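Local coordinates for putative HMP/thiamine permease protein YkoE (Bacillus subtilis, PDB 5EDL) that binds thiamine as the substrate-binding S component of an energy-coupling factor transporter and probably carries it, or related hydroxymethylpyrimidine compounds, across the membrane, at residues I13-T25 with P42-A54. Residues are numbered along the deposited sequence; the frame is centred on the assembly and turned at random.
Sequences ISIVFAVVYLLFT and PIYGIWFIVSVIA. With VIB (3-(4-amino-2-methyl-pyrimidin-5-ylmethyl)-5-(2-hydroxy-ethyl)-4-methyl-thiazol-3-ium), chain B.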
ATOM      1  N   ILE A  13       1.467 -12.182  -1.513  1.00 28.52           N
ATOM      2  CA  ILE A  13       1.381 -11.013  -0.642  1.00 32.33           C
ATOM      3  C   ILE A  13       0.013 -10.321  -0.752  1.00 28.99           C
ATOM      4  O   ILE A  13      -0.559  -9.909   0.255  1.00 32.76           O
ATOM      5  CB  ILE A  13       2.494  -9.993  -0.954  1.00 35.37           C
ATOM      6  CG1 ILE A  13       3.867 -10.593  -0.640  1.00 53.07           C
ATOM      7  CG2 ILE A  13       2.289  -8.706  -0.156  1.00 28.76           C
ATOM      8  CD1 ILE A  13       4.065 -10.934   0.824  1.00 60.48           C
ATOM      9  N   SER A  14      -0.504 -10.211  -1.974  1.00 29.33           N
ATOM     10  CA  SER A  14      -1.799  -9.575  -2.219  1.00 32.37           C
ATOM     11  C   SER A  14      -2.919 -10.327  -1.531  1.00 29.52           C
ATOM     12  O   SER A  14      -3.830  -9.733  -0.940  1.00 26.33           O
ATOM     13  CB  SER A  14      -2.091  -9.495  -3.721  1.00 31.01           C
ATOM     14  OG  SER A  14      -1.164  -8.654  -4.365  1.00 29.10           O
ATOM     15  N   ILE A  15      -2.833 -11.648  -1.621  1.00 26.90           N
ATOM     16  CA  ILE A  15      -3.821 -12.542  -1.047  1.00 37.17           C
ATOM     17  C   ILE A  15      -3.818 -12.473   0.472  1.00 37.47           C
ATOM     18  O   ILE A  15      -4.874 -12.352   1.092  1.00 31.97           O
ATOM     19  CB  ILE A  15      -3.577 -13.990  -1.498  1.00 31.05           C
ATOM     20  CG1 ILE A  15      -3.843 -14.118  -2.999  1.00 31.01           C
ATOM     21  CG2 ILE A  15      -4.468 -14.946  -0.720  1.00 34.71           C
ATOM     22  CD1 ILE A  15      -3.368 -15.418  -3.595  1.00 33.32           C
ATOM     23  N   VAL A  16      -2.630 -12.557   1.063  1.00 29.76           N
ATOM     24  CA  VAL A  16      -2.489 -12.482   2.513  1.00 32.27           C
ATOM     25  C   VAL A  16      -3.035 -11.162   3.042  1.00 30.24           C
ATOM     26  O   VAL A  16      -3.792 -11.128   4.018  1.00 29.84           O
ATOM     27  CB  VAL A  16      -1.015 -12.629   2.949  1.00 33.62           C
ATOM     28  CG1 VAL A  16      -0.861 -12.268   4.414  1.00 33.85           C
ATOM     29  CG2 VAL A  16      -0.515 -14.040   2.666  1.00 34.56           C
ATOM     30  N   PHE A  17      -2.659 -10.068   2.395  1.00 27.00           N
ATOM     31  CA  PHE A  17      -3.097  -8.766   2.873  1.00 25.68           C
ATOM     32  C   PHE A  17      -4.551  -8.454   2.523  1.00 24.85           C
ATOM     33  O   PHE A  17      -5.145  -7.564   3.125  1.00 27.45           O
ATOM     34  CB  PHE A  17      -2.169  -7.663   2.351  1.00 27.45           C
ATOM     35  CG  PHE A  17      -1.017  -7.411   3.260  1.00 30.67           C
ATOM     36  CD1 PHE A  17       0.149  -8.150   3.140  1.00 26.85           C
ATOM     37  CD2 PHE A  17      -1.121  -6.485   4.286  1.00 28.83           C
ATOM     38  CE1 PHE A  17       1.192  -7.962   4.014  1.00 35.88           C
ATOM     39  CE2 PHE A  17      -0.067  -6.283   5.156  1.00 32.91           C
ATOM     40  CZ  PHE A  17       1.086  -7.020   5.023  1.00 33.40           C
ATOM     41  N   ALA A  18      -5.125  -9.192   1.574  1.00 26.68           N
ATOM     42  CA  ALA A  18      -6.559  -9.098   1.318  1.00 25.24           C
ATOM     43  C   ALA A  18      -7.335  -9.459   2.582  1.00 26.55           C
ATOM     44  O   ALA A  18      -8.365  -8.851   2.877  1.00 26.79           O
ATOM     45  CB  ALA A  18      -6.971  -9.992   0.174  1.00 26.22           C
ATOM     46  N   VAL A  19      -6.835 -10.444   3.321  1.00 28.29           N
ATOM     47  CA  VAL A  19      -7.436 -10.832   4.585  1.00 30.06           C
ATOM     48  C   VAL A  19      -7.352  -9.693   5.604  1.00 29.50           C
ATOM     49  O   VAL A  19      -8.331  -9.387   6.279  1.00 29.53           O
ATOM     50  CB  VAL A  19      -6.770 -12.096   5.160  1.00 32.71           C
ATOM     51  CG1 VAL A  19      -7.321 -12.402   6.549  1.00 34.94           C
ATOM     52  CG2 VAL A  19      -6.985 -13.287   4.226  1.00 34.23           C
ATOM     53  N   VAL A  20      -6.192  -9.048   5.686  1.00 28.22           N
ATOM     54  CA  VAL A  20      -6.028  -7.894   6.569  1.00 31.16           C
ATOM     55  C   VAL A  20      -6.957  -6.745   6.176  1.00 29.85           C
ATOM     56  O   VAL A  20      -7.620  -6.149   7.032  1.00 30.24           O
ATOM     57  CB  VAL A  20      -4.576  -7.367   6.559  1.00 34.01           C
ATOM     58  CG1 VAL A  20      -4.445  -6.145   7.492  1.00 30.55           C
ATOM     59  CG2 VAL A  20      -3.603  -8.460   6.934  1.00 29.57           C
ATOM     60  N   TYR A  21      -6.978  -6.426   4.883  1.00 24.53           N
ATOM     61  CA  TYR A  21      -7.865  -5.400   4.338  1.00 23.42           C
ATOM     62  C   TYR A  21      -9.323  -5.636   4.766  1.00 24.68           C
ATOM     63  O   TYR A  21     -10.026  -4.710   5.151  1.00 24.02           O
ATOM     64  CB  TYR A  21      -7.801  -5.370   2.804  1.00 22.62           C
ATOM     65  CG  TYR A  21      -6.555  -4.746   2.200  1.00 21.77           C
ATOM     66  CD1 TYR A  21      -5.445  -4.442   2.979  1.00 22.42           C
ATOM     67  CD2 TYR A  21      -6.506  -4.451   0.847  1.00 21.98           C
ATOM     68  CE1 TYR A  21      -4.319  -3.858   2.421  1.00 24.35           C
ATOM     69  CE2 TYR A  21      -5.396  -3.870   0.281  1.00 20.81           C
ATOM     70  CZ  TYR A  21      -4.312  -3.574   1.070  1.00 20.93           C
ATOM     71  OH  TYR A  21      -3.228  -2.999   0.492  1.00 22.08           O
ATOM     72  N   LEU A  22      -9.772  -6.880   4.670  1.00 25.56           N
ATOM     73  CA  LEU A  22     -11.166  -7.202   4.964  1.00 28.00           C
ATOM     74  C   LEU A  22     -11.496  -6.955   6.439  1.00 29.99           C
ATOM     75  O   LEU A  22     -12.568  -6.443   6.771  1.00 27.96           O
ATOM     76  CB  LEU A  22     -11.469  -8.656   4.594  1.00 28.72           C
ATOM     77  CG  LEU A  22     -12.908  -9.133   4.832  1.00 30.74           C
ATOM     78  CD1 LEU A  22     -13.909  -8.256   4.085  1.00 30.71           C
ATOM     79  CD2 LEU A  22     -13.060 -10.594   4.420  1.00 34.20           C
ATOM     80  N   LEU A  23     -10.571  -7.339   7.311  1.00 28.38           N
ATOM     81  CA  LEU A  23     -10.712  -7.120   8.745  1.00 34.99           C
ATOM     82  C   LEU A  23     -10.843  -5.628   9.051  1.00 31.17           C
ATOM     83  O   LEU A  23     -11.743  -5.207   9.783  1.00 28.89           O
ATOM     84  CB  LEU A  23      -9.516  -7.719   9.496  1.00 31.00           C
ATOM     85  CG  LEU A  23      -9.275  -7.243  10.931  1.00 38.43           C
ATOM     86  CD1 LEU A  23     -10.482  -7.516  11.811  1.00 44.40           C
ATOM     87  CD2 LEU A  23      -8.028  -7.912  11.520  1.00 35.90           C
ATOM     88  N   PHE A  24      -9.957  -4.827   8.466  1.00 29.21           N
ATOM     89  CA  PHE A  24      -9.989  -3.381   8.679  1.00 25.89           C
ATOM     90  C   PHE A  24     -11.210  -2.728   8.057  1.00 26.75           C
ATOM     91  O   PHE A  24     -11.710  -1.731   8.571  1.00 25.39           O
ATOM     92  CB  PHE A  24      -8.713  -2.733   8.144  1.00 24.98           C
ATOM     93  CG  PHE A  24      -7.587  -2.759   9.128  1.00 27.61           C
ATOM     94  CD1 PHE A  24      -7.389  -1.701   9.997  1.00 31.36           C
ATOM     95  CD2 PHE A  24      -6.749  -3.850   9.210  1.00 29.04           C
ATOM     96  CE1 PHE A  24      -6.369  -1.728  10.917  1.00 31.19           C
ATOM     97  CE2 PHE A  24      -5.722  -3.875  10.125  1.00 34.84           C
ATOM     98  CZ  PHE A  24      -5.542  -2.810  10.987  1.00 33.28           C
ATOM     99  N   THR A  25     -11.700  -3.296   6.963  1.00 24.92           N
ATOM    100  CA  THR A  25     -12.932  -2.795   6.373  1.00 25.01           C
ATOM    101  C   THR A  25     -14.097  -2.958   7.351  1.00 26.56           C
ATOM    102  O   THR A  25     -14.918  -2.045   7.519  1.00 26.63           O
ATOM    103  CB  THR A  25     -13.249  -3.502   5.054  1.00 25.13           C
ATOM    104  OG1 THR A  25     -12.387  -2.980   4.042  1.00 23.98           O
ATOM    105  CG2 THR A  25     -14.708  -3.272   4.645  1.00 28.90           C
ATOM    106  N   PRO A  42      -7.844   7.705  10.259  1.00 23.82           N
ATOM    107  CA  PRO A  42      -6.535   7.360  10.833  1.00 23.87           C
ATOM    108  C   PRO A  42      -5.980   6.001  10.393  1.00 23.90           C
ATOM    109  O   PRO A  42      -4.754   5.842  10.343  1.00 24.74           O
ATOM    110  CB  PRO A  42      -6.815   7.361  12.344  1.00 25.03           C
ATOM    111  CG  PRO A  42      -7.877   8.393  12.498  1.00 28.43           C
ATOM    112  CD  PRO A  42      -8.789   8.135  11.304  1.00 25.14           C
ATOM    113  N   ILE A  43      -6.848   5.037  10.085  1.00 25.23           N
ATOM    114  CA  ILE A  43      -6.376   3.709   9.699  1.00 24.06           C
ATOM    115  C   ILE A  43      -6.345   3.535   8.182  1.00 23.26           C
ATOM    116  O   ILE A  43      -5.992   2.461   7.698  1.00 23.27           O
ATOM    117  CB  ILE A  43      -7.249   2.571  10.295  1.00 30.37           C
ATOM    118  CG1 ILE A  43      -8.655   2.573   9.670  1.00 25.89           C
ATOM    119  CG2 ILE A  43      -7.270   2.639  11.830  1.00 31.80           C
ATOM    120  CD1 ILE A  43      -9.564   1.451  10.130  1.00 30.95           C
ATOM    121  N   TYR A  44      -6.696   4.583   7.440  1.00 22.81           N
ATOM    122  CA  TYR A  44      -6.939   4.433   6.000  1.00 22.59           C
ATOM    123  C   TYR A  44      -5.727   3.878   5.240  1.00 22.10           C
ATOM    124  O   TYR A  44      -5.878   3.055   4.342  1.00 22.16           O
ATOM    125  CB  TYR A  44      -7.372   5.763   5.364  1.00 22.50           C
ATOM    126  CG  TYR A  44      -8.388   5.552   4.256  1.00 23.54           C
ATOM    127  CD1 TYR A  44      -8.006   5.011   3.034  1.00 23.18           C
ATOM    128  CD2 TYR A  44      -9.743   5.848   4.453  1.00 24.03           C
ATOM    129  CE1 TYR A  44      -8.936   4.786   2.021  1.00 24.31           C
ATOM    130  CE2 TYR A  44     -10.683   5.631   3.445  1.00 25.06           C
ATOM    131  CZ  TYR A  44     -10.275   5.096   2.239  1.00 25.19           C
ATOM    132  OH  TYR A  44     -11.194   4.865   1.245  1.00 26.58           O
ATOM    133  N   GLY A  45      -4.530   4.322   5.612  1.00 21.58           N
ATOM    134  CA  GLY A  45      -3.326   3.933   4.897  1.00 21.21           C
ATOM    135  C   GLY A  45      -3.053   2.435   4.879  1.00 23.88           C
ATOM    136  O   GLY A  45      -2.292   1.955   4.033  1.00 23.98           O
ATOM    137  N   ILE A  46      -3.651   1.691   5.808  1.00 21.81           N
ATOM    138  CA  ILE A  46      -3.483   0.241   5.810  1.00 22.18           C
ATOM    139  C   ILE A  46      -3.982  -0.351   4.494  1.00 23.77           C
ATOM    140  O   ILE A  46      -3.420  -1.337   4.012  1.00 23.82           O
ATOM    141  CB  ILE A  46      -4.230  -0.452   6.978  1.00 23.33           C
ATOM    142  CG1 ILE A  46      -3.616  -1.822   7.271  1.00 39.24           C
ATOM    143  CG2 ILE A  46      -5.699  -0.625   6.655  1.00 29.89           C
ATOM    144  CD1 ILE A  46      -2.169  -1.758   7.787  1.00 42.07           C
ATOM    145  N   TRP A  47      -5.021   0.244   3.908  1.00 22.46           N
ATOM    146  CA  TRP A  47      -5.571  -0.291   2.656  1.00 22.96           C
ATOM    147  C   TRP A  47      -4.675  -0.037   1.444  1.00 22.38           C
ATOM    148  O   TRP A  47      -5.000  -0.493   0.338  1.00 24.26           O
ATOM    149  CB  TRP A  47      -6.983   0.269   2.385  1.00 23.85           C
ATOM    150  CG  TRP A  47      -8.008  -0.276   3.349  1.00 24.99           C
ATOM    151  CD1 TRP A  47      -8.351  -1.587   3.540  1.00 26.15           C
ATOM    152  CD2 TRP A  47      -8.829   0.486   4.239  1.00 25.38           C
ATOM    153  NE1 TRP A  47      -9.330  -1.687   4.508  1.00 27.41           N
ATOM    154  CE2 TRP A  47      -9.633  -0.425   4.956  1.00 26.88           C
ATOM    155  CE3 TRP A  47      -8.959   1.859   4.502  1.00 24.79           C
ATOM    156  CZ2 TRP A  47     -10.558  -0.008   5.916  1.00 27.80           C
ATOM    157  CZ3 TRP A  47      -9.867   2.267   5.461  1.00 25.50           C
ATOM    158  CH2 TRP A  47     -10.652   1.336   6.160  1.00 26.99           C
ATOM    159  N   PHE A  48      -3.575   0.692   1.642  1.00 21.57           N
ATOM    160  CA  PHE A  48      -2.595   0.915   0.561  1.00 21.33           C
ATOM    161  C   PHE A  48      -1.292   0.117   0.728  1.00 21.50           C
ATOM    162  O   PHE A  48      -0.424   0.150  -0.153  1.00 20.88           O
ATOM    163  CB  PHE A  48      -2.174   2.386   0.447  1.00 21.24           C
ATOM    164  CG  PHE A  48      -3.284   3.382   0.590  1.00 21.97           C
ATOM    165  CD1 PHE A  48      -4.564   3.115   0.135  1.00 22.25           C
ATOM    166  CD2 PHE A  48      -3.025   4.611   1.179  1.00 21.49           C
ATOM    167  CE1 PHE A  48      -5.575   4.063   0.273  1.00 22.71           C
ATOM    168  CE2 PHE A  48      -4.020   5.564   1.323  1.00 21.85           C
ATOM    169  CZ  PHE A  48      -5.306   5.291   0.869  1.00 22.41           C
ATOM    170  N   ILE A  49      -1.130  -0.554   1.859  1.00 20.85           N
ATOM    171  CA  ILE A  49       0.186  -1.081   2.220  1.00 22.15           C
ATOM    172  C   ILE A  49       0.729  -2.088   1.192  1.00 21.10           C
ATOM    173  O   ILE A  49       1.923  -2.131   0.950  1.00 26.41           O
ATOM    174  CB  ILE A  49       0.170  -1.738   3.632  1.00 21.02           C
ATOM    175  CG1 ILE A  49       1.611  -1.975   4.108  1.00 23.30           C
ATOM    176  CG2 ILE A  49      -0.637  -3.031   3.624  1.00 21.60           C
ATOM    177  CD1 ILE A  49       1.722  -2.303   5.580  1.00 22.97           C
ATOM    178  N   VAL A  50      -0.162  -2.851   0.558  1.00 23.47           N
ATOM    179  CA  VAL A  50       0.241  -3.832  -0.444  1.00 23.33           C
ATOM    180  C   VAL A  50       1.026  -3.170  -1.581  1.00 21.01           C
ATOM    181  O   VAL A  50       2.015  -3.717  -2.047  1.00 21.09           O
ATOM    182  CB  VAL A  50      -0.990  -4.585  -1.014  1.00 32.46           C
ATOM    183  CG1 VAL A  50      -0.655  -5.288  -2.312  1.00 33.28           C
ATOM    184  CG2 VAL A  50      -1.509  -5.571   0.006  1.00 35.66           C
ATOM    185  N   SER A  51       0.603  -1.981  -1.995  1.00 21.18           N
ATOM    186  CA  SER A  51       1.272  -1.290  -3.088  1.00 24.63           C
ATOM    187  C   SER A  51       2.718  -0.984  -2.737  1.00 22.21           C
ATOM    188  O   SER A  51       3.606  -1.163  -3.549  1.00 21.66           O
ATOM    189  CB  SER A  51       0.545   0.005  -3.449  1.00 22.06           C
ATOM    190  OG  SER A  51      -0.641  -0.273  -4.163  1.00 22.80           O
ATOM    191  N   VAL A  52       2.934  -0.524  -1.515  1.00 22.18           N
ATOM    192  CA  VAL A  52       4.263  -0.135  -1.090  1.00 22.45           C
ATOM    193  C   VAL A  52       5.152  -1.380  -0.950  1.00 21.03           C
ATOM    194  O   VAL A  52       6.288  -1.373  -1.391  1.00 21.48           O
ATOM    195  CB  VAL A  52       4.213   0.662   0.233  1.00 25.63           C
ATOM    196  CG1 VAL A  52       5.608   0.774   0.860  1.00 21.73           C
ATOM    197  CG2 VAL A  52       3.624   2.050  -0.019  1.00 24.10           C
ATOM    198  N   ILE A  53       4.603  -2.438  -0.360  1.00 22.57           N
ATOM    199  CA  ILE A  53       5.327  -3.689  -0.139  1.00 23.11           C
ATOM    200  C   ILE A  53       5.797  -4.280  -1.469  1.00 20.76           C
ATOM    201  O   ILE A  53       6.984  -4.528  -1.656  1.00 21.02           O
ATOM    202  CB  ILE A  53       4.443  -4.718   0.631  1.00 21.79           C
ATOM    203  CG1 ILE A  53       4.172  -4.207   2.062  1.00 20.87           C
ATOM    204  CG2 ILE A  53       5.089  -6.127   0.609  1.00 24.31           C
ATOM    205  CD1 ILE A  53       3.200  -5.055   2.885  1.00 22.56           C
ATOM    206  N   ALA A  54       4.871  -4.457  -2.405  1.00 20.80           N
ATOM    207  CA  ALA A  54       5.209  -5.060  -3.691  1.00 26.17           C
ATOM    208  C   ALA A  54       6.249  -4.236  -4.445  1.00 24.08           C
ATOM    209  O   ALA A  54       7.169  -4.803  -5.011  1.00 21.92           O
ATOM    210  CB  ALA A  54       3.968  -5.246  -4.550  1.00 21.56           C
TER
HETATM  211  CM2 VIB B 201      -8.724  -2.354  -1.044  1.00 21.79           C
HETATM  212  N4A VIB B 201     -10.057   2.000   0.750  1.00 17.01           N
HETATM  213  CM4 VIB B 201     -13.193   3.018   4.283  1.00 19.99           C
HETATM  214  O1  VIB B 201     -13.575   6.058   1.928  1.00 32.11           O
HETATM  215  C7  VIB B 201     -14.866   5.682   1.491  1.00 25.25           C
HETATM  216  C6  VIB B 201     -15.346   4.548   2.364  1.00 27.23           C
HETATM  217  C2  VIB B 201     -13.564   1.395   0.762  1.00 27.58           C
HETATM  218  S1  VIB B 201     -14.581   2.578   0.620  1.00 29.14           S
HETATM  219  C5  VIB B 201     -14.542   3.319   1.982  1.00 28.09           C
HETATM  220  C4  VIB B 201     -13.584   2.667   2.842  1.00 22.07           C
HETATM  221  N3  VIB B 201     -12.973   1.446   2.069  1.00 21.60           N
HETATM  222  C7A VIB B 201     -11.994   0.563   2.695  1.00 19.46           C
HETATM  223  C4A VIB B 201     -10.184   0.558   0.750  1.00 21.35           C
HETATM  224  N3A VIB B 201      -9.456  -0.189  -0.082  1.00 22.46           N
HETATM  225  C2A VIB B 201      -9.590  -1.544  -0.065  1.00 23.11           C
HETATM  226  N1A VIB B 201     -10.456  -2.139   0.815  1.00 20.99           N
HETATM  227  C6A VIB B 201     -11.203  -1.394   1.671  1.00 18.53           C
HETATM  228  C5A VIB B 201     -11.052  -0.031   1.632  1.00 21.70           C
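Trp47 and Tyr21 pass each other in opposite directions between residues 13-25 and 42-54, Trp47 reaching the backbone of Tyr21, and Tyr21 the turn of chain after Trp47. In Tyr21, CB and CG both lie against Trp47 CD1, the indole turning its edge to the phenol face with the planes at 78°. Farther out, Tyr21 CD1 and CE1 approach Ile46 O, CE1 to 3.1 Å, and CD2 meets the methyl CM2 of the bound thiamine, while Trp47 CA packs over one face of the ring. Tyr21 CE2 and CZ lie against Trp47 O, CZ the nearer at 3.2 Å. At the tip, Tyr21 OH accepts a hydrogen bond from Val50 N (3.1 Å) and is also hydrogen-bonded to Glu68, so two bonds hold the phenol oxygen.

A second bond across the contact runs from Trp47 NE1 to Tyr21 O at 3.2 Å, with the oxygen almost in the indole plane; this carbonyl also accepts the helical hydrogen bond from Thr25 N. With CG anti to its carbonyl carbon (chi1 -70°), Trp47 lays one indole face on the ligand, where C7A lies 3.3 Å above the ring plane. Ile46 CG2 packs on the opposite face and also over one face of Phe24. Tyr44 OH donates to the ligand hydroxyl O1 (2.7 Å); Asp129 and Gln93 bond the ligand as well. A leucine in place of Trp47 would probably leave the ligand without its flat platform and Tyr21 O without its second donor.

Toward the other end, Phe17 CB meets Val50 CG2 at 3.2 Å, and its ring reaches Ile49 CG2 and Ile53 CD1. The arrangement is that of the thiamine pocket of an ECF S component, an aromatic-lined site within a bundle of membrane helices.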